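PDB 6G42: minor capsid protein from Cafeteriavirus-dependent mavirus, which forms the pentons of the virophage capsid, assembling as a pentamer of single jelly-roll subunits that probably occupies the icosahedral vertices. Local coordinates for residues C[43-55]-C[257-269]. Residues are numbered along the deposited sequence; the frame is centred on the assembly and turned at random.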
loop_
_atom_site.group_PDB
_atom_site.type_symbol
_atom_site.label_atom_id
_atom_site.label_comp_id
_atom_site.label_asym_id
_atom_site.label_seq_id
_atom_site.Cartn_x
_atom_site.Cartn_y
_atom_site.Cartn_z
ATOM N N LEU C 43 17.486 29.161 -20.091
ATOM C CA LEU C 43 16.748 28.572 -21.223
ATOM C C LEU C 43 17.207 29.109 -22.591
ATOM O O LEU C 43 17.781 30.200 -22.685
ATOM C CB LEU C 43 15.252 28.850 -21.048
ATOM C CG LEU C 43 14.625 28.431 -19.715
ATOM C CD1 LEU C 43 13.223 29.004 -19.577
ATOM C CD2 LEU C 43 14.601 26.917 -19.584
ATOM N N ASP C 44 16.950 28.330 -23.643
ATOM C CA ASP C 44 17.176 28.779 -25.026
ATOM C C ASP C 44 16.091 29.784 -25.423
ATOM O O ASP C 44 14.931 29.620 -25.025
ATOM C CB ASP C 44 17.128 27.609 -26.024
ATOM C CG ASP C 44 18.238 26.591 -25.813
ATOM O OD1 ASP C 44 18.841 26.552 -24.718
ATOM O OD2 ASP C 44 18.500 25.811 -26.757
ATOM N N PRO C 45 16.454 30.824 -26.203
ATOM C CA PRO C 45 15.429 31.755 -26.695
ATOM C C PRO C 45 14.544 31.195 -27.820
ATOM O O PRO C 45 13.417 31.654 -27.985
ATOM C CB PRO C 45 16.245 32.955 -27.180
ATOM C CG PRO C 45 17.579 32.394 -27.524
ATOM C CD PRO C 45 17.814 31.244 -26.591
ATOM N N ASP C 46 15.041 30.211 -28.571
ATOM C CA ASP C 46 14.303 29.647 -29.715
ATOM C C ASP C 46 13.189 28.646 -29.370
ATOM O O ASP C 46 12.388 28.310 -30.247
ATOM C CB ASP C 46 15.278 28.985 -30.702
ATOM C CG ASP C 46 16.238 29.982 -31.354
ATOM O OD1 ASP C 46 15.953 31.201 -31.376
ATOM O OD2 ASP C 46 17.288 29.537 -31.862
ATOM N N LYS C 47 13.134 28.179 -28.118
ATOM C CA LYS C 47 12.164 27.149 -27.688
ATOM C C LYS C 47 11.136 27.673 -26.680
ATOM O O LYS C 47 11.329 28.724 -26.068
ATOM C CB LYS C 47 12.898 25.956 -27.073
ATOM C CG LYS C 47 13.869 25.252 -28.011
ATOM C CD LYS C 47 14.774 24.301 -27.242
ATOM C CE LYS C 47 15.842 23.658 -28.114
ATOM N NZ LYS C 47 15.493 22.261 -28.495
ATOM N N ASN C 48 10.047 26.921 -26.533
ATOM C CA ASN C 48 9.047 27.131 -25.476
ATOM C C ASN C 48 9.163 26.031 -24.428
ATOM O O ASN C 48 9.414 24.874 -24.769
ATOM C CB ASN C 48 7.632 27.113 -26.057
ATOM C CG ASN C 48 7.316 28.347 -26.878
ATOM O OD1 ASN C 48 7.812 29.442 -26.603
ATOM N ND2 ASN C 48 6.470 28.179 -27.886
ATOM N N TYR C 49 8.943 26.391 -23.164
ATOM C CA TYR C 49 9.151 25.476 -22.036
ATOM C C TYR C 49 7.965 25.360 -21.087
ATOM O O TYR C 49 7.200 26.305 -20.897
ATOM C CB TYR C 49 10.357 25.921 -21.220
ATOM C CG TYR C 49 11.662 25.839 -21.962
ATOM C CD1 TYR C 49 12.067 26.868 -22.809
ATOM C CD2 TYR C 49 12.503 24.738 -21.815
ATOM C CE1 TYR C 49 13.273 26.803 -23.492
ATOM C CE2 TYR C 49 13.715 24.663 -22.492
ATOM C CZ TYR C 49 14.096 25.700 -23.328
ATOM O OH TYR C 49 15.292 25.637 -23.998
ATOM N N LEU C 50 7.844 24.174 -20.495
ATOM C CA LEU C 50 6.971 23.927 -19.356
ATOM C C LEU C 50 7.846 23.788 -18.121
ATOM O O LEU C 50 8.977 23.334 -18.223
ATOM C CB LEU C 50 6.180 22.639 -19.566
ATOM C CG LEU C 50 5.283 22.565 -20.800
ATOM C CD1 LEU C 50 4.725 21.157 -20.938
ATOM C CD2 LEU C 50 4.151 23.581 -20.723
ATOM N N LEU C 51 7.316 24.185 -16.970
ATOM C CA LEU C 51 7.973 24.011 -15.674
ATOM C C LEU C 51 7.187 23.023 -14.810
ATOM O O LEU C 51 5.970 23.170 -14.636
ATOM C CB LEU C 51 8.062 25.344 -14.935
ATOM C CG LEU C 51 8.467 25.310 -13.455
ATOM C CD1 LEU C 51 9.902 24.834 -13.286
ATOM C CD2 LEU C 51 8.299 26.688 -12.854
ATOM N N ILE C 52 7.902 22.052 -14.243
ATOM C CA ILE C 52 7.341 21.129 -13.248
ATOM C C ILE C 52 8.331 20.922 -12.102
ATOM O O ILE C 52 9.539 20.772 -12.328
ATOM C CB ILE C 52 6.916 19.776 -13.876
ATOM C CG1 ILE C 52 6.281 18.859 -12.830
ATOM C CG2 ILE C 52 8.084 19.054 -14.540
ATOM C CD1 ILE C 52 5.414 17.780 -13.446
ATOM N N VAL C 53 7.807 20.945 -10.875
ATOM C CA VAL C 53 8.586 20.661 -9.677
ATOM C C VAL C 53 8.646 19.142 -9.541
ATOM O O VAL C 53 7.666 18.515 -9.140
ATOM C CB VAL C 53 7.955 21.314 -8.424
ATOM C CG1 VAL C 53 8.748 20.985 -7.156
ATOM C CG2 VAL C 53 7.866 22.825 -8.613
ATOM N N GLU C 54 9.795 18.566 -9.896
ATOM C CA GLU C 54 10.021 17.117 -9.821
ATOM C C GLU C 54 10.026 16.605 -8.366
ATOM O O GLU C 54 9.361 15.619 -8.046
ATOM C CB GLU C 54 11.349 16.770 -10.508
ATOM C CG GLU C 54 11.762 15.291 -10.512
ATOM C CD GLU C 54 10.924 14.411 -11.427
ATOM O OE1 GLU C 54 10.111 14.948 -12.226
ATOM O OE2 GLU C 54 11.092 13.166 -11.353
ATOM N N GLU C 55 10.772 17.281 -7.498
ATOM C CA GLU C 55 11.008 16.788 -6.142
ATOM C C GLU C 55 11.406 17.907 -5.183
ATOM O O GLU C 55 12.141 18.823 -5.554
ATOM C CB GLU C 55 12.084 15.693 -6.210
ATOM C CG GLU C 55 12.829 15.331 -4.930
ATOM C CD GLU C 55 13.813 14.177 -5.133
ATOM O OE1 GLU C 55 14.365 14.043 -6.253
ATOM O OE2 GLU C 55 14.049 13.408 -4.173
ATOM N N ASN C 257 2.700 11.031 -9.004
ATOM C CA ASN C 257 1.234 11.151 -9.154
ATOM C C ASN C 257 0.779 12.294 -10.082
ATOM O O ASN C 257 -0.066 12.076 -10.952
ATOM C CB ASN C 257 0.547 11.268 -7.775
ATOM C CG ASN C 257 1.079 12.422 -6.928
ATOM O OD1 ASN C 257 2.060 13.080 -7.287
ATOM N ND2 ASN C 257 0.431 12.665 -5.793
ATOM N N SER C 258 1.346 13.489 -9.908
ATOM C CA SER C 258 0.908 14.704 -10.625
ATOM C C SER C 258 1.609 14.893 -11.986
ATOM O O SER C 258 2.334 15.874 -12.201
ATOM C CB SER C 258 1.114 15.945 -9.745
ATOM O OG SER C 258 0.468 15.812 -8.489
ATOM N N SER C 259 1.366 13.949 -12.897
ATOM C CA SER C 259 1.842 14.026 -14.288
ATOM C C SER C 259 1.430 15.342 -14.949
ATOM O O SER C 259 2.209 15.926 -15.700
ATOM C CB SER C 259 1.306 12.845 -15.121
ATOM O OG SER C 259 1.859 11.603 -14.711
ATOM N N ASN C 260 0.216 15.803 -14.645
ATOM C CA ASN C 260 -0.330 17.047 -15.199
ATOM C C ASN C 260 0.231 18.361 -14.627
ATOM O O ASN C 260 0.001 19.404 -15.233
ATOM C CB ASN C 260 -1.860 17.073 -15.034
ATOM C CG ASN C 260 -2.574 16.098 -15.954
ATOM O OD1 ASN C 260 -2.214 15.946 -17.122
ATOM N ND2 ASN C 260 -3.619 15.462 -15.443
ATOM N N LYS C 261 0.956 18.336 -13.500
ATOM C CA LYS C 261 1.333 19.591 -12.791
ATOM C C LYS C 261 2.447 20.417 -13.475
ATOM O O LYS C 261 3.546 20.607 -12.944
ATOM C CB LYS C 261 1.628 19.344 -11.299
ATOM C CG LYS C 261 0.399 19.524 -10.422
ATOM C CD LYS C 261 0.714 19.496 -8.932
ATOM C CE LYS C 261 -0.484 19.946 -8.098
ATOM N NZ LYS C 261 -1.751 19.202 -8.384
ATOM N N TYR C 262 2.097 20.939 -14.647
ATOM C CA TYR C 262 2.968 21.744 -15.482
ATOM C C TYR C 262 2.478 23.193 -15.464
ATOM O O TYR C 262 1.285 23.462 -15.267
ATOM C CB TYR C 262 2.939 21.214 -16.918
ATOM C CG TYR C 262 3.765 19.963 -17.178
ATOM C CD1 TYR C 262 5.158 20.019 -17.201
ATOM C CD2 TYR C 262 3.154 18.731 -17.446
ATOM C CE1 TYR C 262 5.921 18.888 -17.458
ATOM C CE2 TYR C 262 3.912 17.593 -17.708
ATOM C CZ TYR C 262 5.295 17.677 -17.712
ATOM O OH TYR C 262 6.059 16.560 -17.963
ATOM N N HIS C 263 3.409 24.122 -15.670
ATOM C CA HIS C 263 3.094 25.546 -15.840
ATOM C C HIS C 263 3.876 26.106 -17.007
ATOM O O HIS C 263 5.036 25.746 -17.199
ATOM C CB HIS C 263 3.433 26.320 -14.576
ATOM C CG HIS C 263 2.605 25.921 -13.406
ATOM N ND1 HIS C 263 1.300 26.331 -13.252
ATOM C CD2 HIS C 263 2.876 25.115 -12.355
ATOM C CE1 HIS C 263 0.806 25.807 -12.145
ATOM N NE2 HIS C 263 1.743 25.068 -11.580
ATOM N N ASN C 264 3.243 26.981 -17.781
ATOM C CA ASN C 264 3.877 27.566 -18.962
ATOM C C ASN C 264 4.874 28.647 -18.561
ATOM O O ASN C 264 4.557 29.506 -17.738
ATOM C CB ASN C 264 2.821 28.166 -19.889
ATOM C CG ASN C 264 2.017 27.111 -20.625
ATOM O OD1 ASN C 264 0.821 26.933 -20.374
ATOM N ND2 ASN C 264 2.669 26.410 -21.553
ATOM N N ILE C 265 6.075 28.584 -19.128
ATOM C CA ILE C 265 7.046 29.674 -19.023
ATOM C C ILE C 265 6.742 30.656 -20.156
ATOM O O ILE C 265 6.719 30.270 -21.328
ATOM C CB ILE C 265 8.508 29.172 -19.112
ATOM C CG1 ILE C 265 8.848 28.267 -17.913
ATOM C CG2 ILE C 265 9.501 30.332 -19.188
ATOM C CD1 ILE C 265 8.828 28.937 -16.547
ATOM N N LEU C 266 6.522 31.920 -19.788
ATOM C CA LEU C 266 6.130 32.972 -20.731
ATOM C C LEU C 266 7.323 33.650 -21.418
ATOM O O LEU C 266 7.214 34.052 -22.582
ATOM C CB LEU C 266 5.259 34.018 -20.022
ATOM C CG LEU C 266 4.026 33.488 -19.268
ATOM C CD1 LEU C 266 3.354 34.616 -18.498
ATOM C CD2 LEU C 266 3.021 32.804 -20.188
ATOM N N GLN C 267 8.447 33.765 -20.702
ATOM C CA GLN C 267 9.660 34.424 -21.214
ATOM C C GLN C 267 10.886 33.527 -21.055
ATOM O O GLN C 267 11.067 32.908 -20.016
ATOM C CB GLN C 267 9.912 35.741 -20.472
ATOM C CG GLN C 267 8.686 36.626 -20.318
ATOM C CD GLN C 267 9.004 37.960 -19.666
ATOM O OE1 GLN C 267 8.563 38.233 -18.550
ATOM N NE2 GLN C 267 9.772 38.800 -20.360
ATOM N N THR C 268 11.726 33.489 -22.082
ATOM C CA THR C 268 12.927 32.644 -22.122
ATOM C C THR C 268 14.228 33.348 -21.722
ATOM O O THR C 268 15.242 32.686 -21.488
ATOM C CB THR C 268 13.140 32.090 -23.545
ATOM O OG1 THR C 268 13.114 33.169 -24.492
ATOM C CG2 THR C 268 12.055 31.088 -23.899
ATOM N N ASN C 269 14.204 34.676 -21.642
ATOM C CA ASN C 269 15.431 35.484 -21.497
ATOM C C ASN C 269 15.942 35.695 -20.059
ATOM O O ASN C 269 16.970 36.345 -19.867
ATOM C CB ASN C 269 15.247 36.847 -22.191
ATOM C CG ASN C 269 14.321 37.789 -21.424
ATOM O OD1 ASN C 269 13.289 37.370 -20.896
ATOM N ND2 ASN C 269 14.685 39.070 -21.369
#
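Leu51 N donates to His263 O at 2.8 Å, nearly straight at 166°. His263 N answers to Leu51 O at 2.9 Å, which makes the two residues an antiparallel hydrogen-bonded pair. Two residues along, Ile265 N donates to Tyr49 O at 3.1 Å. Between these bonds Leu50 and Asn264 form a non-hydrogen-bonded pair, their side chains lying side by side. The ring of Tyr262 is clamped by two methyls: Ile52 CD1 sits over the centre of one face, 4.2 Å from the centroid, and Leu50 CD1 lies toward the rim of the opposite face. CG1 of Ile52 anti to the backbone N (chi1 -178°) and an extended chi2 carry CD1 there, while CG2 touches Tyr262 CE1. Tyrosine suits this place: its faces accept aliphatic groups while its hydroxyl bonds Glu304. Branched Ile265 serves two neighbours, CD1 meeting Leu51 CB at 4.0 Å and CG2 packing against Leu43 CD1. Farther on, small, branched Thr268 points toward the 44–47 turn, its CG2 in van der Waals contact with the Asp44 and Lys47 carbonyl oxygens. Asn264 ND2 donates to Lys6 O and its OD1 accepts from Tyr8 N, both of a neighbouring subunit, so this edge segment, outermost within its own chain, joins apolar packing to polar recognition between subunits.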